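Local coordinates for DegV domain-containing protein spr0652 (Streptococcus pneumoniae, PDB 6CNG) that binds long-chain fatty acids as the B3 protein of the fatty acid kinase system, and here holds a molecule of linoleic acid, at residues L263-R266 with I267-F271; Q69-E72 with T73-A76; G112-N115 with S116-A120. All blocks are in the same frame, centred on the assembly; numbering follows the deposited sequence. Where two conformers were deposited one is given.

Contact 1: L263-R266 with I267-F271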
ATOM      1  N   LEU A 263      18.237   0.970   7.790  1.00 15.27           N
ATOM      2  CA  LEU A 263      17.385   2.109   8.104  1.00 15.33           C
ATOM      3  C   LEU A 263      16.688   1.920   9.445  1.00 15.23           C
ATOM      4  O   LEU A 263      16.640   2.853  10.255  1.00 14.94           O
ATOM      5  CB  LEU A 263      16.377   2.319   6.967  1.00 13.85           C
ATOM      6  CG  LEU A 263      15.379   3.476   7.038  1.00 15.72           C
ATOM      7  CD1 LEU A 263      16.068   4.802   7.144  1.00 15.99           C
ATOM      8  CD2 LEU A 263      14.510   3.459   5.825  1.00 14.23           C
ATOM      9  N   SER A 264      16.180   0.703   9.711  1.00 15.98           N
ATOM     10  CA  SER A 264      15.486   0.399  10.963  1.00 12.61           C
ATOM     11  C   SER A 264      16.387   0.620  12.166  1.00 13.14           C
ATOM     12  O   SER A 264      15.971   1.205  13.167  1.00 14.81           O
ATOM     13  CB  SER A 264      14.979  -1.043  10.928  1.00 18.36           C
ATOM     14  OG  SER A 264      14.592  -1.510  12.204  1.00 25.19           O
ATOM     15  N   GLU A 265      17.615   0.128  12.100  1.00 16.17           N
ATOM     16  CA  GLU A 265      18.545   0.364  13.193  1.00 15.86           C
ATOM     17  C   GLU A 265      18.753   1.854  13.421  1.00 12.51           C
ATOM     18  O   GLU A 265      18.651   2.318  14.552  1.00 16.82           O
ATOM     19  CB  GLU A 265      19.857  -0.376  12.951  1.00 16.62           C
ATOM     20  CG  GLU A 265      19.788  -1.878  13.238  1.00 24.12           C
ATOM     21  CD  GLU A 265      19.527  -2.215  14.716  1.00 38.52           C
ATOM     22  OE1 GLU A 265      18.916  -3.278  14.995  1.00 43.86           O
ATOM     23  OE2 GLU A 265      19.920  -1.424  15.606  1.00 41.64           O
ATOM     24  N   ARG A 266      19.025   2.620  12.355  1.00 14.96           N
ATOM     25  CA  ARG A 266      19.245   4.061  12.488  1.00 15.40           C
ATOM     26  C   ARG A 266      18.062   4.739  13.146  1.00 12.59           C
ATOM     27  O   ARG A 266      18.228   5.625  13.989  1.00 14.96           O
ATOM     28  CB  ARG A 266      19.436   4.709  11.117  1.00 19.13           C
ATOM     29  CG  ARG A 266      20.822   5.132  10.788  1.00 25.54           C
ATOM     30  CD  ARG A 266      20.878   6.507  10.151  1.00 24.61           C
ATOM     31  NE  ARG A 266      21.031   7.556  11.159  1.00 36.75           N
ATOM     32  CZ  ARG A 266      21.421   8.796  10.896  1.00 42.03           C
ATOM     33  NH1 ARG A 266      21.699   9.141   9.640  1.00 37.29           N
ATOM     34  NH2 ARG A 266      21.540   9.681  11.889  1.00 47.91           N
ATOM     35  N   ILE A 267      16.860   4.370  12.734  1.00 14.85           N
ATOM     36  CA  ILE A 267      15.671   4.952  13.318  1.00 15.14           C
ATOM     37  C   ILE A 267      15.538   4.559  14.768  1.00 16.04           C
ATOM     38  O   ILE A 267      15.144   5.377  15.610  1.00 18.81           O
ATOM     39  CB  ILE A 267      14.433   4.512  12.530  1.00 13.60           C
ATOM     40  CG1 ILE A 267      14.526   5.079  11.131  1.00 14.61           C
ATOM     41  CG2 ILE A 267      13.183   4.960  13.257  1.00 18.90           C
ATOM     42  CD1 ILE A 267      13.480   4.493  10.129  1.00 16.17           C
ATOM     43  N   ARG A 268      15.859   3.304  15.089  1.00 13.95           N
ATOM     44  CA  ARG A 268      15.757   2.862  16.470  1.00 14.37           C
ATOM     45  C   ARG A 268      16.848   3.472  17.313  1.00 16.58           C
ATOM     46  O   ARG A 268      16.652   3.705  18.505  1.00 19.80           O
ATOM     47  CB  ARG A 268      15.838   1.352  16.577  1.00 18.42           C
ATOM     48  CG  ARG A 268      14.571   0.656  16.133  1.00 19.80           C
ATOM     49  CD  ARG A 268      14.547  -0.836  16.493  1.00 23.09           C
ATOM     50  NE  ARG A 268      15.040  -1.656  15.401  1.00 25.56           N
ATOM     51  CZ  ARG A 268      16.233  -2.235  15.367  1.00 28.99           C
ATOM     52  NH1 ARG A 268      17.084  -2.108  16.382  1.00 29.92           N
ATOM     53  NH2 ARG A 268      16.561  -2.953  14.302  1.00 30.64           N
ATOM     54  N   GLU A 269      18.001   3.731  16.717  1.00 16.96           N
ATOM     55  CA  GLU A 269      19.055   4.417  17.445  1.00 14.95           C
ATOM     56  C   GLU A 269      18.615   5.818  17.836  1.00 17.19           C
ATOM     57  O   GLU A 269      18.863   6.260  18.965  1.00 19.40           O
ATOM     58  CB  GLU A 269      20.324   4.419  16.608  1.00 15.98           C
ATOM     59  CG  GLU A 269      20.956   3.055  16.615  1.00 14.56           C
ATOM     60  CD  GLU A 269      21.998   2.861  15.556  1.00 18.43           C
ATOM     61  OE1 GLU A 269      22.237   3.742  14.734  1.00 19.66           O
ATOM     62  OE2 GLU A 269      22.585   1.778  15.528  1.00 25.94           O
ATOM     63  N   THR A 270      17.921   6.513  16.931  1.00 15.78           N
ATOM     64  CA  THR A 270      17.456   7.867  17.201  1.00 16.31           C
ATOM     65  C   THR A 270      16.175   7.891  18.031  1.00 16.61           C
ATOM     66  O   THR A 270      16.004   8.768  18.885  1.00 18.67           O
ATOM     67  CB  THR A 270      17.209   8.602  15.889  1.00 14.53           C
ATOM     68  OG1 THR A 270      18.397   8.614  15.099  1.00 21.28           O
ATOM     69  CG2 THR A 270      16.814   9.986  16.175  1.00 18.25           C
ATOM     70  N   PHE A 271      15.251   6.968  17.760  1.00 17.35           N
ATOM     71  CA  PHE A 271      13.925   6.945  18.374  1.00 18.39           C
ATOM     72  C   PHE A 271      13.788   5.571  19.016  1.00 19.00           C
ATOM     73  O   PHE A 271      13.262   4.644  18.386  1.00 18.66           O
ATOM     74  CB  PHE A 271      12.827   7.175  17.333  1.00 14.80           C
ATOM     75  CG  PHE A 271      12.954   8.459  16.565  1.00 15.04           C
ATOM     76  CD1 PHE A 271      13.654   8.510  15.376  1.00 15.56           C
ATOM     77  CD2 PHE A 271      12.350   9.619  17.026  1.00 19.23           C
ATOM     78  CE1 PHE A 271      13.766   9.690  14.666  1.00 14.92           C
ATOM     79  CE2 PHE A 271      12.445  10.799  16.314  1.00 16.99           C
ATOM     80  CZ  PHE A 271      13.152  10.835  15.134  1.00 17.24           C
TER
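Glu-265 and Arg-268, three residues apart on one helix, form a salt bridge in which the carboxylate oxygen OE1 of Glu-265 lies 2.5 Å from NH2 of Arg-268. So short a distance leaves the exact geometry doubtful; NH1 of Arg-268 adds a weak bond to the same OE1. The carboxylate and guanidinium planes stand 85° apart, so the two groups do not meet as a flat, two-pronged pair. A second grip comes from Ser-264: its OG accepts from NE of Arg-268 at 3.2 Å, out of the guanidinium plane, and weakly from NH2. CG of the arginine lies beside the backbone N (chi1 -75°), and a bend at chi3 turns the head over the preceding turn, where CA of Glu-265 lies over one of its faces, toward the rim. Less favourably, OE2 of Glu-269 is 4.2 Å from OE2 of Glu-265. All of this sits on helix 257-270, the connecting helix of a beta-alpha-beta crossover between parallel strands 247-253 and 275-280. On the strand side the chemistry turns apolar: CD1 of Ile-267 approaches CG of Leu-263 at 3.8 Å, and both side chains rest on Met-251. Near the C-terminal end, the backbone N of Thr-270 bonds to Arg-266 O at 3.1 Å, while its OG1 pairs with Tyr-236 of helix 228-242, whose ring also receives Arg-266 in a cation-pi contact.

Contact 2: Q69-E72 with T73-A76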
ATOM      1  N   GLN A  69       8.107 -15.643  -9.637  1.00 15.96           N
ATOM      2  CA  GLN A  69       7.953 -16.124 -11.001  1.00 16.30           C
ATOM      3  C   GLN A  69       7.275 -15.076 -11.869  1.00 15.91           C
ATOM      4  O   GLN A  69       7.600 -14.924 -13.044  1.00 15.63           O
ATOM      5  CB  GLN A  69       7.133 -17.409 -10.971  1.00 25.10           C
ATOM      6  CG  GLN A  69       6.378 -17.701 -12.234  1.00 33.54           C
ATOM      7  CD  GLN A  69       7.293 -17.811 -13.423  1.00 53.20           C
ATOM      8  OE1 GLN A  69       6.949 -17.375 -14.519  1.00 59.98           O
ATOM      9  NE2 GLN A  69       8.470 -18.403 -13.219  1.00 61.36           N
ATOM     10  N   MET A  70       6.336 -14.336 -11.304  1.00 16.50           N
ATOM     11  CA  MET A  70       5.708 -13.259 -12.051  1.00 14.91           C
ATOM     12  C   MET A  70       6.723 -12.205 -12.451  1.00 14.39           C
ATOM     13  O   MET A  70       6.780 -11.772 -13.608  1.00 14.41           O
ATOM     14  CB  MET A  70       4.637 -12.648 -11.168  1.00 17.97           C
ATOM     15  CG  MET A  70       3.801 -11.612 -11.847  1.00 23.12           C
ATOM     16  SD  MET A  70       3.534 -10.229 -10.773  1.00 38.42           S
ATOM     17  CE  MET A  70       5.110  -9.457 -10.817  1.00 27.82           C
ATOM     18  N   MET A  71       7.536 -11.774 -11.498  1.00 14.49           N
ATOM     19  CA  MET A  71       8.516 -10.747 -11.792  1.00 14.26           C
ATOM     20  C   MET A  71       9.511 -11.223 -12.845  1.00 13.99           C
ATOM     21  O   MET A  71       9.845 -10.482 -13.776  1.00 15.23           O
ATOM     22  CB  MET A  71       9.219 -10.348 -10.497  1.00 13.36           C
ATOM     23  CG  MET A  71       8.289  -9.647  -9.506  1.00 15.23           C
ATOM     24  SD  MET A  71       7.740  -7.982  -9.958  1.00 19.46           S
ATOM     25  CE  MET A  71       9.233  -7.052  -9.687  1.00 15.97           C
ATOM     26  N   GLU A  72      10.015 -12.460 -12.698  1.00 14.78           N
ATOM     27  CA  GLU A  72      10.954 -13.014 -13.673  1.00 14.92           C
ATOM     28  C   GLU A  72      10.362 -12.970 -15.067  1.00 13.19           C
ATOM     29  O   GLU A  72      11.031 -12.584 -16.031  1.00 15.61           O
ATOM     30  CB  GLU A  72      11.277 -14.463 -13.290  1.00 16.97           C
ATOM     31  CG  GLU A  72      12.311 -15.168 -14.182  1.00 21.12           C
ATOM     32  CD  GLU A  72      12.805 -16.488 -13.613  1.00 29.35           C
ATOM     33  OE1 GLU A  72      13.645 -17.132 -14.276  1.00 32.00           O
ATOM     34  OE2 GLU A  72      12.373 -16.879 -12.507  1.00 36.78           O
ATOM     35  N   THR A  73       9.096 -13.340 -15.181  1.00 13.46           N
ATOM     36  CA  THR A  73       8.416 -13.334 -16.464  1.00 16.74           C
ATOM     37  C   THR A  73       8.268 -11.927 -16.985  1.00 17.60           C
ATOM     38  O   THR A  73       8.505 -11.675 -18.170  1.00 16.10           O
ATOM     39  CB  THR A  73       7.057 -13.997 -16.313  1.00 16.38           C
ATOM     40  OG1 THR A  73       7.250 -15.326 -15.835  1.00 19.47           O
ATOM     41  CG2 THR A  73       6.329 -14.050 -17.613  1.00 19.76           C
ATOM     42  N   MET A  74       7.922 -10.993 -16.106  1.00 18.73           N
ATOM     43  CA  MET A  74       7.749  -9.620 -16.525  1.00 14.13           C
ATOM     44  C   MET A  74       9.048  -9.066 -17.061  1.00 11.72           C
ATOM     45  O   MET A  74       9.084  -8.434 -18.112  1.00 16.05           O
ATOM     46  CB  MET A  74       7.242  -8.844 -15.320  1.00 13.95           C
ATOM     47  CG  MET A  74       7.017  -7.359 -15.524  1.00 17.31           C
ATOM     48  SD  MET A  74       8.477  -6.408 -15.259  1.00 18.64           S
ATOM     49  CE  MET A  74       8.847  -6.733 -13.570  1.00 16.12           C
ATOM     50  N   TYR A  75      10.134  -9.299 -16.359  1.00 14.68           N
ATOM     51  CA  TYR A  75      11.367  -8.706 -16.795  1.00 12.41           C
ATOM     52  C   TYR A  75      11.891  -9.385 -18.033  1.00 13.88           C
ATOM     53  O   TYR A  75      12.667  -8.786 -18.774  1.00 18.92           O
ATOM     54  CB  TYR A  75      12.374  -8.816 -15.683  1.00 15.64           C
ATOM     55  CG  TYR A  75      12.276  -7.751 -14.607  1.00 12.50           C
ATOM     56  CD1 TYR A  75      12.476  -6.416 -14.903  1.00 13.64           C
ATOM     57  CD2 TYR A  75      12.038  -8.093 -13.291  1.00 13.52           C
ATOM     58  CE1 TYR A  75      12.430  -5.448 -13.912  1.00 14.09           C
ATOM     59  CE2 TYR A  75      11.989  -7.119 -12.283  1.00 11.62           C
ATOM     60  CZ  TYR A  75      12.187  -5.812 -12.602  1.00 13.21           C
ATOM     61  OH  TYR A  75      12.135  -4.844 -11.615  1.00 16.33           O
ATOM     62  N   ALA A  76      11.500 -10.626 -18.268  1.00 17.70           N
ATOM     63  CA  ALA A  76      11.913 -11.372 -19.448  1.00 15.15           C
ATOM     64  C   ALA A  76      11.158 -10.972 -20.698  1.00 14.74           C
ATOM     65  O   ALA A  76      11.555 -11.353 -21.799  1.00 18.22           O
ATOM     66  CB  ALA A  76      11.648 -12.850 -19.219  1.00 17.11           C
TER
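Tyr-75 packs back along helix 67-76 onto Met-71, one turn earlier, in an i to i+4 contact on a helix that packs against strand 43-54 and helix 283-289. With chi1 at -82°, CG of the tyrosine is anti to its own carbonyl carbon, which sends the ring back along the helix axis. CB of Tyr-75 starts beside Met-71 O, the acceptor of the tyrosine's own backbone N-H. Further out, CD2 passes that same oxygen at 3.3 Å, with the oxygen oblique to the ring. CE2 then meets the methyl CE of Met-71 at 3.8 Å, the two side chains running side by side in the same direction. At the tip, OH is 4.1 Å from CE of Met-71 and hydrogen-bonds to the carboxylate of Glu-290, so the polar end is held by a residue just beyond helix 283-289.

The methyl CE of Met-74 lies over the centre of one face of the tyrosine ring, 3.3 Å above its plane. It also meets CE of Met-71 at 3.9 Å, which makes a compact cluster of two methyl groups and an aromatic ring. The side chain of Met-71 reaches this cluster by bending at both chi2 and chi3. The methionines extend the cluster to helix 283-289, where Met-71 touches Ser-286 and Met-74 touches Phe-287.

On another side of the helix, Thr-73 turns its hydroxyl back to the preceding turn. Gln-69 O there accepts two bonds, from Thr-73 OG1 at 2.8 Å and from Thr-73 N at 3.1 Å, the two donors arriving from opposite faces of the carbonyl plane.

Contact 3: G112-N115 with S116-A120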
ATOM      1  N   GLY A 112      -8.300   2.609 -10.597  1.00 14.95           N
ATOM      2  CA  GLY A 112      -9.736   2.609 -10.491  1.00 17.00           C
ATOM      3  C   GLY A 112     -10.289   1.714  -9.410  1.00 14.40           C
ATOM      4  O   GLY A 112     -11.497   1.484  -9.341  1.00 14.50           O
ATOM      5  N   SER A 113      -9.424   1.199  -8.551  1.00 15.30           N
ATOM      6  CA  SER A 113      -9.883   0.344  -7.469  1.00 14.35           C
ATOM      7  C   SER A 113     -10.926   1.060  -6.624  1.00 13.92           C
ATOM      8  O   SER A 113     -11.981   0.505  -6.307  1.00 13.64           O
ATOM      9  CB  SER A 113      -8.675  -0.068  -6.626  1.00 11.92           C
ATOM     10  OG  SER A 113      -9.045  -0.986  -5.630  1.00 13.38           O
ATOM     11  N   HIS A 114     -10.640   2.294  -6.249  1.00 12.87           N
ATOM     12  CA  HIS A 114     -11.561   3.026  -5.409  1.00 13.10           C
ATOM     13  C   HIS A 114     -12.873   3.294  -6.121  1.00 13.05           C
ATOM     14  O   HIS A 114     -13.929   3.239  -5.501  1.00 13.70           O
ATOM     15  CB  HIS A 114     -10.904   4.322  -4.991  1.00 15.10           C
ATOM     16  CG  HIS A 114     -11.765   5.168  -4.131  1.00 14.65           C
ATOM     17  ND1 HIS A 114     -12.381   6.308  -4.592  1.00 19.22           N
ATOM     18  CD2 HIS A 114     -12.131   5.035  -2.840  1.00 14.74           C
ATOM     19  CE1 HIS A 114     -13.099   6.839  -3.621  1.00 17.81           C
ATOM     20  NE2 HIS A 114     -12.960   6.087  -2.546  1.00 17.86           N
ATOM     21  N   ASN A 115     -12.828   3.597  -7.414  1.00 14.92           N
ATOM     22  CA  ASN A 115     -14.059   3.827  -8.166  1.00 15.49           C
ATOM     23  C   ASN A 115     -14.941   2.588  -8.151  1.00 15.13           C
ATOM     24  O   ASN A 115     -16.150   2.687  -7.948  1.00 16.48           O
ATOM     25  CB  ASN A 115     -13.709   4.254  -9.595  1.00 14.74           C
ATOM     26  CG  ASN A 115     -14.936   4.559 -10.452  1.00 16.79           C
ATOM     27  OD1 ASN A 115     -15.447   3.701 -11.155  1.00 21.87           O
ATOM     28  ND2 ASN A 115     -15.380   5.786 -10.411  1.00 21.22           N
ATOM     29  N   SER A 116     -14.356   1.404  -8.360  0.61 14.73           N
ATOM     30  CA  SER A 116     -15.130   0.170  -8.276  0.61 14.57           C
ATOM     31  C   SER A 116     -15.668  -0.046  -6.874  0.61 13.25           C
ATOM     32  O   SER A 116     -16.784  -0.545  -6.702  0.61 14.69           O
ATOM     33  CB  SER A 116     -14.267  -1.022  -8.668  0.61 14.88           C
ATOM     34  OG  SER A 116     -14.129  -1.079 -10.060  0.61 16.46           O
ATOM     35  N   ALA A 117     -14.867   0.285  -5.855  1.00 13.77           N
ATOM     36  CA  ALA A 117     -15.312   0.108  -4.485  1.00  9.83           C
ATOM     37  C   ALA A 117     -16.464   1.029  -4.173  1.00 10.28           C
ATOM     38  O   ALA A 117     -17.376   0.656  -3.445  1.00 15.23           O
ATOM     39  CB  ALA A 117     -14.157   0.387  -3.528  1.00 10.39           C
ATOM     40  N   GLN A 118     -16.429   2.241  -4.688  1.00 11.18           N
ATOM     41  CA  GLN A 118     -17.516   3.168  -4.433  1.00 11.79           C
ATOM     42  C   GLN A 118     -18.803   2.638  -5.016  1.00 12.21           C
ATOM     43  O   GLN A 118     -19.870   2.746  -4.398  1.00 15.48           O
ATOM     44  CB  GLN A 118     -17.202   4.517  -5.047  1.00 14.34           C
ATOM     45  CG  GLN A 118     -16.166   5.319  -4.306  1.00 18.92           C
ATOM     46  CD  GLN A 118     -15.808   6.614  -5.030  1.00 23.35           C
ATOM     47  OE1 GLN A 118     -15.443   6.596  -6.205  1.00 28.17           O
ATOM     48  NE2 GLN A 118     -15.892   7.737  -4.321  1.00 24.65           N
ATOM     49  N   LEU A 119     -18.721   2.063  -6.203  1.00 13.09           N
ATOM     50  CA  LEU A 119     -19.912   1.533  -6.846  1.00 14.82           C
ATOM     51  C   LEU A 119     -20.414   0.294  -6.121  1.00 11.94           C
ATOM     52  O   LEU A 119     -21.606   0.157  -5.876  1.00 12.41           O
ATOM     53  CB  LEU A 119     -19.606   1.236  -8.306  1.00 13.58           C
ATOM     54  CG  LEU A 119     -20.773   0.621  -9.080  1.00 11.68           C
ATOM     55  CD1 LEU A 119     -22.021   1.465  -9.066  1.00 15.28           C
ATOM     56  CD2 LEU A 119     -20.343   0.368 -10.467  1.00 15.59           C
ATOM     57  N   ALA A 120     -19.515  -0.619  -5.778  1.00 10.44           N
ATOM     58  CA  ALA A 120     -19.894  -1.808  -5.037  1.00 10.20           C
ATOM     59  C   ALA A 120     -20.652  -1.457  -3.771  1.00 13.14           C
ATOM     60  O   ALA A 120     -21.647  -2.107  -3.432  1.00 14.90           O
ATOM     61  CB  ALA A 120     -18.637  -2.591  -4.691  1.00 13.84           C
TER
HETATM   62  O   HOH W   1     -14.133   7.653  -8.362  1.00 22.33           O
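Gln-118 lays CG over one face of the His-114 imidazole, one helical turn earlier. This CG sits 3.8 Å from the ring centroid and 26° off the ring normal, a CH-pi contact displaced toward the rim. Beyond CG the chain runs on extended, bringing the amide of Gln-118 alongside CE1 of His-114 with the ring and amide planes 39° apart, though the exact closeness of the two groups is doubtful. The oxygen of that amide is tied by water: OE1 of Gln-118 accepts at 2.7 Å from water 1, which in turn accepts from ND2 of Asn-115 at 3.0 Å. These residues open helix 113-127, the connection in a beta-alpha-beta crossover between strands 100-105 and 132-137. The imidazole also rests on the crossover strands, touching Thr-105, Val-135 and Asp-137. Gly-112 is the N-cap residue, lies close to the bound linoleic acid, and its O receives the backbone N of Ser-116 at 3.0 Å. Farther out, OG of Ser-113 bonds to Tyr-91 and Asp-28, and its backbone N to OG of Ser-111, a residue thought by similarity to bind fatty acid.

How the contacts relate
Each contact is local to its own helix, and none is wholly buried. Contacts 1 and 3 both belong to beta-alpha-beta crossover helices, but on different sheets and on opposite sides of the chain's centre, their nearest atoms about 27 Å apart. Contact 1 is the one with a charged surface pair and lies away from the annotated sites. In contact 3 the solvent side has two amide side chains bridged by a water, while its helix start adjoins the linoleic acid. The helix of contact 2 packs against both a strand and another helix, and in contact 2 methionine methyls against an aromatic ring dominate.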